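Local coordinates for protein MTH0777 (Methanothermobacter thermautotrophicus, PDB 1KJN) that is of unknown function but forms a two-chain assembly in which each subunit folds as a parallel sheet flanked by helices, a Rossmann-like arrangement, at residues 27-32 and 37-42; 23-28 and 83-88. All coordinates share one frame; numbering follows the deposited sequence.

Interaction 1 of 2, residues 27-32 and 37-42; sequences YTSHKL and FRVTVT
The F37 backbone amide returns to the carbonyl of L32 in a bent hydrogen bond (N to O 3.2 Å, N-H...O 142°), and farther along the backbones the CA atoms of S29 and V39 come within 6.3 Å. This is the second half of a beta-alpha-beta unit: helix 21-34 follows strand 8-12 in the chain, and a short turn feeds it into strand 38-43, the neighbouring parallel strand of a Rossmann-like sheet. Four side chains, S29, L32, F37 and V39, carry the packing. L32, near the end of the helix, presents its CB to the CG2 methyl of V39 at 3.8 Å, while its CD2 meets the ring atom CD1 of F37 at 4.0 Å, the leucine and the ring crossing at a slant. Leucine suits the spot because its CB lies on V39 while a terminal methyl, CD2, reaches on to F37. The F37 ring lies with its edge to the L32 carbonyl, whose O is 3.4 Å from CD1, so the same oxygen that accepts the amide hydrogen bond also borders the ring. Helix 143-153 touches L32 through M153. V39, beta-branched as suits a buried strand, faces the helix at S29, a residue small enough to let the strand draw near. With S29 OG anti to its own N (chi1 175°), the hydroxyl is directed at the strand and also hydrogen-bonds to Y60 O, which answers its polarity. That oxygen, S29 OG, faces the fork of V39, 3.3 Å from CB and nearly as close to both methyls, CG1 and CG2.

Interaction 2 of 2, residues 23-28 and 83-88; sequences PLAIYT and AGFVPN
F85 drives its phenyl ring end-on into the flank of helix 21-34, with CZ leading and CE1 and CE2 on its two sides. The axes of helical residues 23-28 and strand residues 83-86 run nearly antiparallel (164°), 10.3 Å apart at closest approach, and the ring reaches across that interval. Its CZ comes 3.6 Å from A25 CA, approaching at a slant, and CE1 lies 4.0 Å from A25 CB. Alanine suits the place: its small side chain leaves the backbone CA accessible to the ring. On the other side, CE2 packs against L24 CB at 3.9 Å. T28 slides past the ring in the opposite direction, bringing OG1 to the ring's edge, 3.8 Å from CZ. With OG1 anti to the carbonyl carbon (chi1 -51°), that hydroxyl bonds back to L24 O at 2.7 Å. T28 N also donates to L24 O, and the two donors reach the oxygen from opposite faces of its plane. M11, I109 and F111 of the sheet, with L13 of the loop after strand 8-12, also touch F85. An alanine in place of F85 would probably open a gap between helix and strand, leaving L24 and A25 without their aromatic partner. No hydrogen bond crosses between the segments, which are held by van der Waals contact of the ring with alkyl groups and helix backbone; the hydroxyl bordering the ring already donates inside the helix, making it a tolerable neighbour for a phenyl edge.

Both interactions pin helix 21-34 to one sheet, from segments that overlap at Y27 and T28, and their centres lie about 10 Å apart. Interaction 1 ties the later part of the helix to the next strand in sequence; interaction 2 ties the earlier part to strand 81-86, across strand 8-12, which lies between the two in the sheet. Interaction 2 is the more central, about 4 Å from the centre of the chain against about 9 Å. Strand 81-86 takes part in both: its F85 carries interaction 2, and its first residue, F81, touches L32 and F37 of interaction 1. Y27 packs on V53 of the second subunit, and H30 on E57 of that subunit.

Interaction 1 of 2, residues 27-32 and 37-42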
ATOM      1  N   TYR A  27      -3.461  -8.176  -0.800  1.00 20.68           N
ATOM      2  CA  TYR A  27      -4.746  -8.680  -1.286  1.00 22.24           C
ATOM      3  C   TYR A  27      -4.629 -10.158  -1.690  1.00 23.61           C
ATOM      4  O   TYR A  27      -5.471 -10.972  -1.336  1.00 25.46           O
ATOM      5  CB  TYR A  27      -5.231  -7.864  -2.492  1.00 25.73           C
ATOM      6  CG  TYR A  27      -6.594  -8.301  -2.995  1.00 23.12           C
ATOM      7  CD1 TYR A  27      -6.716  -9.187  -4.074  1.00 23.06           C
ATOM      8  CD2 TYR A  27      -7.764  -7.855  -2.375  1.00 24.62           C
ATOM      9  CE1 TYR A  27      -7.988  -9.626  -4.518  1.00 22.17           C
ATOM     10  CE2 TYR A  27      -9.032  -8.275  -2.813  1.00 23.88           C
ATOM     11  CZ  TYR A  27      -9.138  -9.158  -3.879  1.00 23.70           C
ATOM     12  OH  TYR A  27     -10.381  -9.536  -4.327  1.00 20.02           O
ATOM     13  N   THR A  28      -3.574 -10.488  -2.425  1.00 19.35           N
ATOM     14  CA  THR A  28      -3.335 -11.854  -2.880  1.00 17.01           C
ATOM     15  C   THR A  28      -3.057 -12.767  -1.685  1.00 22.13           C
ATOM     16  O   THR A  28      -3.590 -13.869  -1.628  1.00 21.35           O
ATOM     17  CB  THR A  28      -2.159 -11.902  -3.856  1.00 20.22           C
ATOM     18  OG1 THR A  28      -2.370 -10.922  -4.876  1.00 15.74           O
ATOM     19  CG2 THR A  28      -2.031 -13.299  -4.518  1.00 18.59           C
ATOM     20  N   SER A  29      -2.283 -12.286  -0.707  1.00 18.94           N
ATOM     21  CA  SER A  29      -1.969 -13.093   0.475  1.00 21.97           C
ATOM     22  C   SER A  29      -3.236 -13.414   1.274  1.00 20.75           C
ATOM     23  O   SER A  29      -3.390 -14.509   1.822  1.00 21.71           O
ATOM     24  CB  SER A  29      -0.947 -12.399   1.370  1.00 20.49           C
ATOM     25  OG  SER A  29      -0.745 -13.137   2.572  1.00 21.96           O
ATOM     26  N   HIS A  30      -4.133 -12.443   1.345  1.00 18.31           N
ATOM     27  CA  HIS A  30      -5.385 -12.640   2.033  1.00 17.01           C
ATOM     28  C   HIS A  30      -6.188 -13.689   1.277  1.00 20.18           C
ATOM     29  O   HIS A  30      -6.849 -14.514   1.897  1.00 17.29           O
ATOM     30  CB  HIS A  30      -6.182 -11.348   2.103  1.00 20.92           C
ATOM     31  CG  HIS A  30      -7.565 -11.527   2.640  1.00 27.85           C
ATOM     32  ND1 HIS A  30      -8.693 -11.392   1.853  1.00 30.55           N
ATOM     33  CD2 HIS A  30      -8.010 -11.796   3.893  1.00 25.86           C
ATOM     34  CE1 HIS A  30      -9.767 -11.564   2.599  1.00 31.48           C
ATOM     35  NE2 HIS A  30      -9.381 -11.811   3.844  1.00 30.04           N
ATOM     36  N   LYS A  31      -6.153 -13.647  -0.053  1.00 16.99           N
ATOM     37  CA  LYS A  31      -6.888 -14.633  -0.847  1.00 21.66           C
ATOM     38  C   LYS A  31      -6.368 -16.033  -0.538  1.00 26.81           C
ATOM     39  O   LYS A  31      -7.148 -16.969  -0.371  1.00 27.54           O
ATOM     40  CB  LYS A  31      -6.728 -14.359  -2.339  1.00 23.73           C
ATOM     41  CG  LYS A  31      -7.380 -13.077  -2.796  1.00 28.85           C
ATOM     42  CD  LYS A  31      -8.907 -13.151  -2.708  1.00 29.89           C
ATOM     43  CE  LYS A  31      -9.508 -13.839  -3.919  1.00 27.95           C
ATOM     44  NZ  LYS A  31     -11.002 -13.755  -3.889  1.00 36.54           N
ATOM     45  N   LEU A  32      -5.046 -16.160  -0.436  1.00 23.69           N
ATOM     46  CA  LEU A  32      -4.419 -17.434  -0.166  1.00 23.63           C
ATOM     47  C   LEU A  32      -4.741 -17.946   1.229  1.00 22.55           C
ATOM     48  O   LEU A  32      -4.991 -19.139   1.402  1.00 23.16           O
ATOM     49  CB  LEU A  32      -2.899 -17.346  -0.405  1.00 20.34           C
ATOM     50  CG  LEU A  32      -2.490 -17.209  -1.879  1.00 15.19           C
ATOM     51  CD1 LEU A  32      -0.995 -16.973  -2.028  1.00 18.98           C
ATOM     52  CD2 LEU A  32      -2.901 -18.452  -2.643  1.00 24.62           C
ATOM     53  N   PHE A  37      -3.960 -21.509   3.268  1.00 33.72           N
ATOM     54  CA  PHE A  37      -2.520 -21.343   3.226  1.00 30.19           C
ATOM     55  C   PHE A  37      -1.936 -20.478   4.325  1.00 28.80           C
ATOM     56  O   PHE A  37      -2.571 -19.540   4.805  1.00 32.67           O
ATOM     57  CB  PHE A  37      -2.120 -20.674   1.917  1.00 27.48           C
ATOM     58  CG  PHE A  37      -2.138 -21.576   0.746  1.00 26.38           C
ATOM     59  CD1 PHE A  37      -3.226 -21.595  -0.117  1.00 26.07           C
ATOM     60  CD2 PHE A  37      -1.064 -22.415   0.494  1.00 26.55           C
ATOM     61  CE1 PHE A  37      -3.241 -22.438  -1.215  1.00 28.04           C
ATOM     62  CE2 PHE A  37      -1.075 -23.258  -0.602  1.00 28.75           C
ATOM     63  CZ  PHE A  37      -2.161 -23.275  -1.458  1.00 23.54           C
ATOM     64  N   ARG A  38      -0.698 -20.787   4.681  1.00 26.59           N
ATOM     65  CA  ARG A  38       0.054 -19.972   5.629  1.00 27.42           C
ATOM     66  C   ARG A  38       0.921 -19.214   4.611  1.00 24.97           C
ATOM     67  O   ARG A  38       1.532 -19.839   3.749  1.00 24.01           O
ATOM     68  CB  ARG A  38       0.927 -20.836   6.528  1.00 32.63           C
ATOM     69  CG  ARG A  38       1.262 -20.175   7.836  1.00 40.55           C
ATOM     70  CD  ARG A  38       2.240 -21.011   8.635  1.00 51.53           C
ATOM     71  NE  ARG A  38       3.601 -20.518   8.470  1.00 57.71           N
ATOM     72  CZ  ARG A  38       4.115 -19.513   9.172  1.00 58.53           C
ATOM     73  NH1 ARG A  38       3.379 -18.907  10.092  1.00 59.05           N
ATOM     74  NH2 ARG A  38       5.346 -19.088   8.925  1.00 59.68           N
ATOM     75  N   VAL A  39       0.916 -17.885   4.636  1.00 23.57           N
ATOM     76  CA  VAL A  39       1.677 -17.140   3.642  1.00 23.53           C
ATOM     77  C   VAL A  39       2.904 -16.426   4.143  1.00 23.46           C
ATOM     78  O   VAL A  39       2.830 -15.592   5.043  1.00 20.63           O
ATOM     79  CB  VAL A  39       0.822 -16.053   2.930  1.00 25.21           C
ATOM     80  CG1 VAL A  39       1.613 -15.445   1.761  1.00 19.32           C
ATOM     81  CG2 VAL A  39      -0.498 -16.627   2.442  1.00 18.97           C
ATOM     82  N   THR A  40       4.017 -16.690   3.475  1.00 19.69           N
ATOM     83  CA  THR A  40       5.264 -16.029   3.808  1.00 18.13           C
ATOM     84  C   THR A  40       5.557 -15.020   2.706  1.00 17.55           C
ATOM     85  O   THR A  40       5.472 -15.341   1.521  1.00 19.00           O
ATOM     86  CB  THR A  40       6.429 -17.027   3.891  1.00 18.35           C
ATOM     87  OG1 THR A  40       6.241 -17.896   5.017  1.00 18.15           O
ATOM     88  CG2 THR A  40       7.766 -16.291   4.023  1.00 14.42           C
ATOM     89  N   VAL A  41       5.868 -13.794   3.097  1.00 16.41           N
ATOM     90  CA  VAL A  41       6.207 -12.742   2.141  1.00 17.15           C
ATOM     91  C   VAL A  41       7.720 -12.501   2.213  1.00 21.04           C
ATOM     92  O   VAL A  41       8.291 -12.393   3.313  1.00 21.70           O
ATOM     93  CB  VAL A  41       5.479 -11.413   2.472  1.00 21.71           C
ATOM     94  CG1 VAL A  41       5.931 -10.315   1.522  1.00 17.40           C
ATOM     95  CG2 VAL A  41       3.952 -11.588   2.394  1.00 22.49           C
ATOM     96  N   THR A  42       8.369 -12.408   1.058  1.00 17.85           N
ATOM     97  CA  THR A  42       9.810 -12.164   1.039  1.00 22.82           C
ATOM     98  C   THR A  42      10.113 -11.065   0.026  1.00 24.52           C
ATOM     99  O   THR A  42       9.570 -11.072  -1.079  1.00 22.74           O
ATOM    100  CB  THR A  42      10.617 -13.460   0.709  1.00 27.13           C
ATOM    101  OG1 THR A  42      12.021 -13.180   0.777  1.00 28.48           O
ATOM    102  CG2 THR A  42      10.275 -13.992  -0.694  1.00 21.21           C
TER

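Interaction 2 of 2, residues 23-28 and 83-88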
ATOM      1  N   PRO A  23      -0.220  -3.076  -1.958  1.00 13.75           N
ATOM      2  CA  PRO A  23      -1.645  -3.371  -1.737  1.00 18.75           C
ATOM      3  C   PRO A  23      -2.096  -4.707  -2.343  1.00 17.39           C
ATOM      4  O   PRO A  23      -2.754  -5.498  -1.676  1.00 16.27           O
ATOM      5  CB  PRO A  23      -2.342  -2.192  -2.404  1.00 18.38           C
ATOM      6  CG  PRO A  23      -1.406  -1.045  -2.072  1.00 20.39           C
ATOM      7  CD  PRO A  23      -0.040  -1.686  -2.425  1.00 15.54           C
ATOM      8  N   LEU A  24      -1.717  -4.959  -3.590  1.00 11.82           N
ATOM      9  CA  LEU A  24      -2.077  -6.206  -4.265  1.00 13.27           C
ATOM     10  C   LEU A  24      -1.387  -7.434  -3.657  1.00 15.08           C
ATOM     11  O   LEU A  24      -1.928  -8.538  -3.685  1.00 16.94           O
ATOM     12  CB  LEU A  24      -1.754  -6.107  -5.746  1.00 17.46           C
ATOM     13  CG  LEU A  24      -2.739  -5.272  -6.557  1.00 22.65           C
ATOM     14  CD1 LEU A  24      -2.197  -5.119  -7.966  1.00 12.50           C
ATOM     15  CD2 LEU A  24      -4.143  -5.917  -6.538  1.00 13.54           C
ATOM     16  N   ALA A  25      -0.188  -7.246  -3.127  1.00 15.79           N
ATOM     17  CA  ALA A  25       0.542  -8.343  -2.492  1.00 17.62           C
ATOM     18  C   ALA A  25      -0.266  -8.780  -1.267  1.00 18.72           C
ATOM     19  O   ALA A  25      -0.520  -9.970  -1.058  1.00 12.44           O
ATOM     20  CB  ALA A  25       1.939  -7.870  -2.068  1.00 14.44           C
ATOM     21  N   ILE A  26      -0.739  -7.794  -0.514  1.00 15.63           N
ATOM     22  CA  ILE A  26      -1.516  -8.064   0.680  1.00 14.34           C
ATOM     23  C   ILE A  26      -2.866  -8.674   0.289  1.00 16.73           C
ATOM     24  O   ILE A  26      -3.361  -9.564   0.976  1.00 11.87           O
ATOM     25  CB  ILE A  26      -1.737  -6.753   1.500  1.00 14.88           C
ATOM     26  CG1 ILE A  26      -0.398  -6.204   2.009  1.00 18.87           C
ATOM     27  CG2 ILE A  26      -2.693  -6.991   2.662  1.00 13.25           C
ATOM     28  CD1 ILE A  26      -0.551  -4.896   2.788  1.00 20.36           C
ATOM     29  N   TYR A  27      -3.461  -8.176  -0.800  1.00 20.68           N
ATOM     30  CA  TYR A  27      -4.746  -8.680  -1.286  1.00 22.24           C
ATOM     31  C   TYR A  27      -4.629 -10.158  -1.690  1.00 23.61           C
ATOM     32  O   TYR A  27      -5.471 -10.972  -1.336  1.00 25.46           O
ATOM     33  CB  TYR A  27      -5.231  -7.864  -2.492  1.00 25.73           C
ATOM     34  CG  TYR A  27      -6.594  -8.301  -2.995  1.00 23.12           C
ATOM     35  CD1 TYR A  27      -6.716  -9.187  -4.074  1.00 23.06           C
ATOM     36  CD2 TYR A  27      -7.764  -7.855  -2.375  1.00 24.62           C
ATOM     37  CE1 TYR A  27      -7.988  -9.626  -4.518  1.00 22.17           C
ATOM     38  CE2 TYR A  27      -9.032  -8.275  -2.813  1.00 23.88           C
ATOM     39  CZ  TYR A  27      -9.138  -9.158  -3.879  1.00 23.70           C
ATOM     40  OH  TYR A  27     -10.381  -9.536  -4.327  1.00 20.02           O
ATOM     41  N   THR A  28      -3.574 -10.488  -2.425  1.00 19.35           N
ATOM     42  CA  THR A  28      -3.335 -11.854  -2.880  1.00 17.01           C
ATOM     43  C   THR A  28      -3.057 -12.767  -1.685  1.00 22.13           C
ATOM     44  O   THR A  28      -3.590 -13.869  -1.628  1.00 21.35           O
ATOM     45  CB  THR A  28      -2.159 -11.902  -3.856  1.00 20.22           C
ATOM     46  OG1 THR A  28      -2.370 -10.922  -4.876  1.00 15.74           O
ATOM     47  CG2 THR A  28      -2.031 -13.299  -4.518  1.00 18.59           C
ATOM     48  N   ALA A  83       4.221 -17.413  -5.560  1.00 23.53           N
ATOM     49  CA  ALA A  83       3.698 -16.270  -6.291  1.00 19.94           C
ATOM     50  C   ALA A  83       4.736 -15.162  -6.294  1.00 19.91           C
ATOM     51  O   ALA A  83       5.317 -14.827  -5.256  1.00 26.47           O
ATOM     52  CB  ALA A  83       2.400 -15.794  -5.679  1.00 22.72           C
ATOM     53  N   GLY A  84       5.007 -14.641  -7.481  1.00 16.44           N
ATOM     54  CA  GLY A  84       5.978 -13.578  -7.638  1.00 16.79           C
ATOM     55  C   GLY A  84       5.476 -12.395  -8.457  1.00 22.81           C
ATOM     56  O   GLY A  84       4.957 -12.572  -9.565  1.00 17.28           O
ATOM     57  N   PHE A  85       5.585 -11.200  -7.873  1.00 18.39           N
ATOM     58  CA  PHE A  85       5.203  -9.956  -8.532  1.00 17.13           C
ATOM     59  C   PHE A  85       6.404  -9.560  -9.352  1.00 16.84           C
ATOM     60  O   PHE A  85       7.536  -9.582  -8.856  1.00 18.57           O
ATOM     61  CB  PHE A  85       4.855  -8.869  -7.501  1.00 11.46           C
ATOM     62  CG  PHE A  85       3.495  -9.036  -6.919  1.00 13.67           C
ATOM     63  CD1 PHE A  85       3.277  -9.941  -5.886  1.00 13.55           C
ATOM     64  CD2 PHE A  85       2.420  -8.309  -7.423  1.00 11.72           C
ATOM     65  CE1 PHE A  85       2.006 -10.121  -5.361  1.00 24.01           C
ATOM     66  CE2 PHE A  85       1.147  -8.482  -6.907  1.00 19.71           C
ATOM     67  CZ  PHE A  85       0.930  -9.390  -5.870  1.00 13.61           C
ATOM     68  N   VAL A  86       6.167  -9.207 -10.608  1.00 19.54           N
ATOM     69  CA  VAL A  86       7.266  -8.888 -11.511  1.00 19.86           C
ATOM     70  C   VAL A  86       7.136  -7.559 -12.255  1.00 24.08           C
ATOM     71  O   VAL A  86       6.499  -7.480 -13.305  1.00 26.22           O
ATOM     72  CB  VAL A  86       7.433 -10.037 -12.539  1.00 20.97           C
ATOM     73  CG1 VAL A  86       8.737  -9.882 -13.299  1.00 28.93           C
ATOM     74  CG2 VAL A  86       7.389 -11.394 -11.832  1.00 19.48           C
ATOM     75  N   PRO A  87       7.648  -6.480 -11.657  1.00 27.26           N
ATOM     76  CA  PRO A  87       7.608  -5.139 -12.265  1.00 25.85           C
ATOM     77  C   PRO A  87       8.826  -4.929 -13.169  1.00 27.21           C
ATOM     78  O   PRO A  87       8.906  -3.929 -13.889  1.00 32.41           O
ATOM     79  CB  PRO A  87       7.722  -4.189 -11.060  1.00 20.76           C
ATOM     80  CG  PRO A  87       7.513  -5.046  -9.856  1.00 28.63           C
ATOM     81  CD  PRO A  87       7.990  -6.410 -10.227  1.00 24.43           C
ATOM     82  N   ASN A  88       9.794  -5.841 -13.117  1.00 24.76           N
ATOM     83  CA  ASN A  88      10.995  -5.663 -13.930  1.00 25.83           C
ATOM     84  C   ASN A  88      11.917  -6.881 -13.982  1.00 27.72           C
ATOM     85  O   ASN A  88      11.677  -7.875 -13.304  1.00 25.39           O
ATOM     86  CB  ASN A  88      11.787  -4.458 -13.398  1.00 25.05           C
ATOM     87  CG  ASN A  88      12.131  -4.595 -11.924  1.00 26.69           C
ATOM     88  OD1 ASN A  88      12.262  -5.705 -11.404  1.00 23.76           O
ATOM     89  ND2 ASN A  88      12.281  -3.465 -11.245  1.00 28.05           N
TER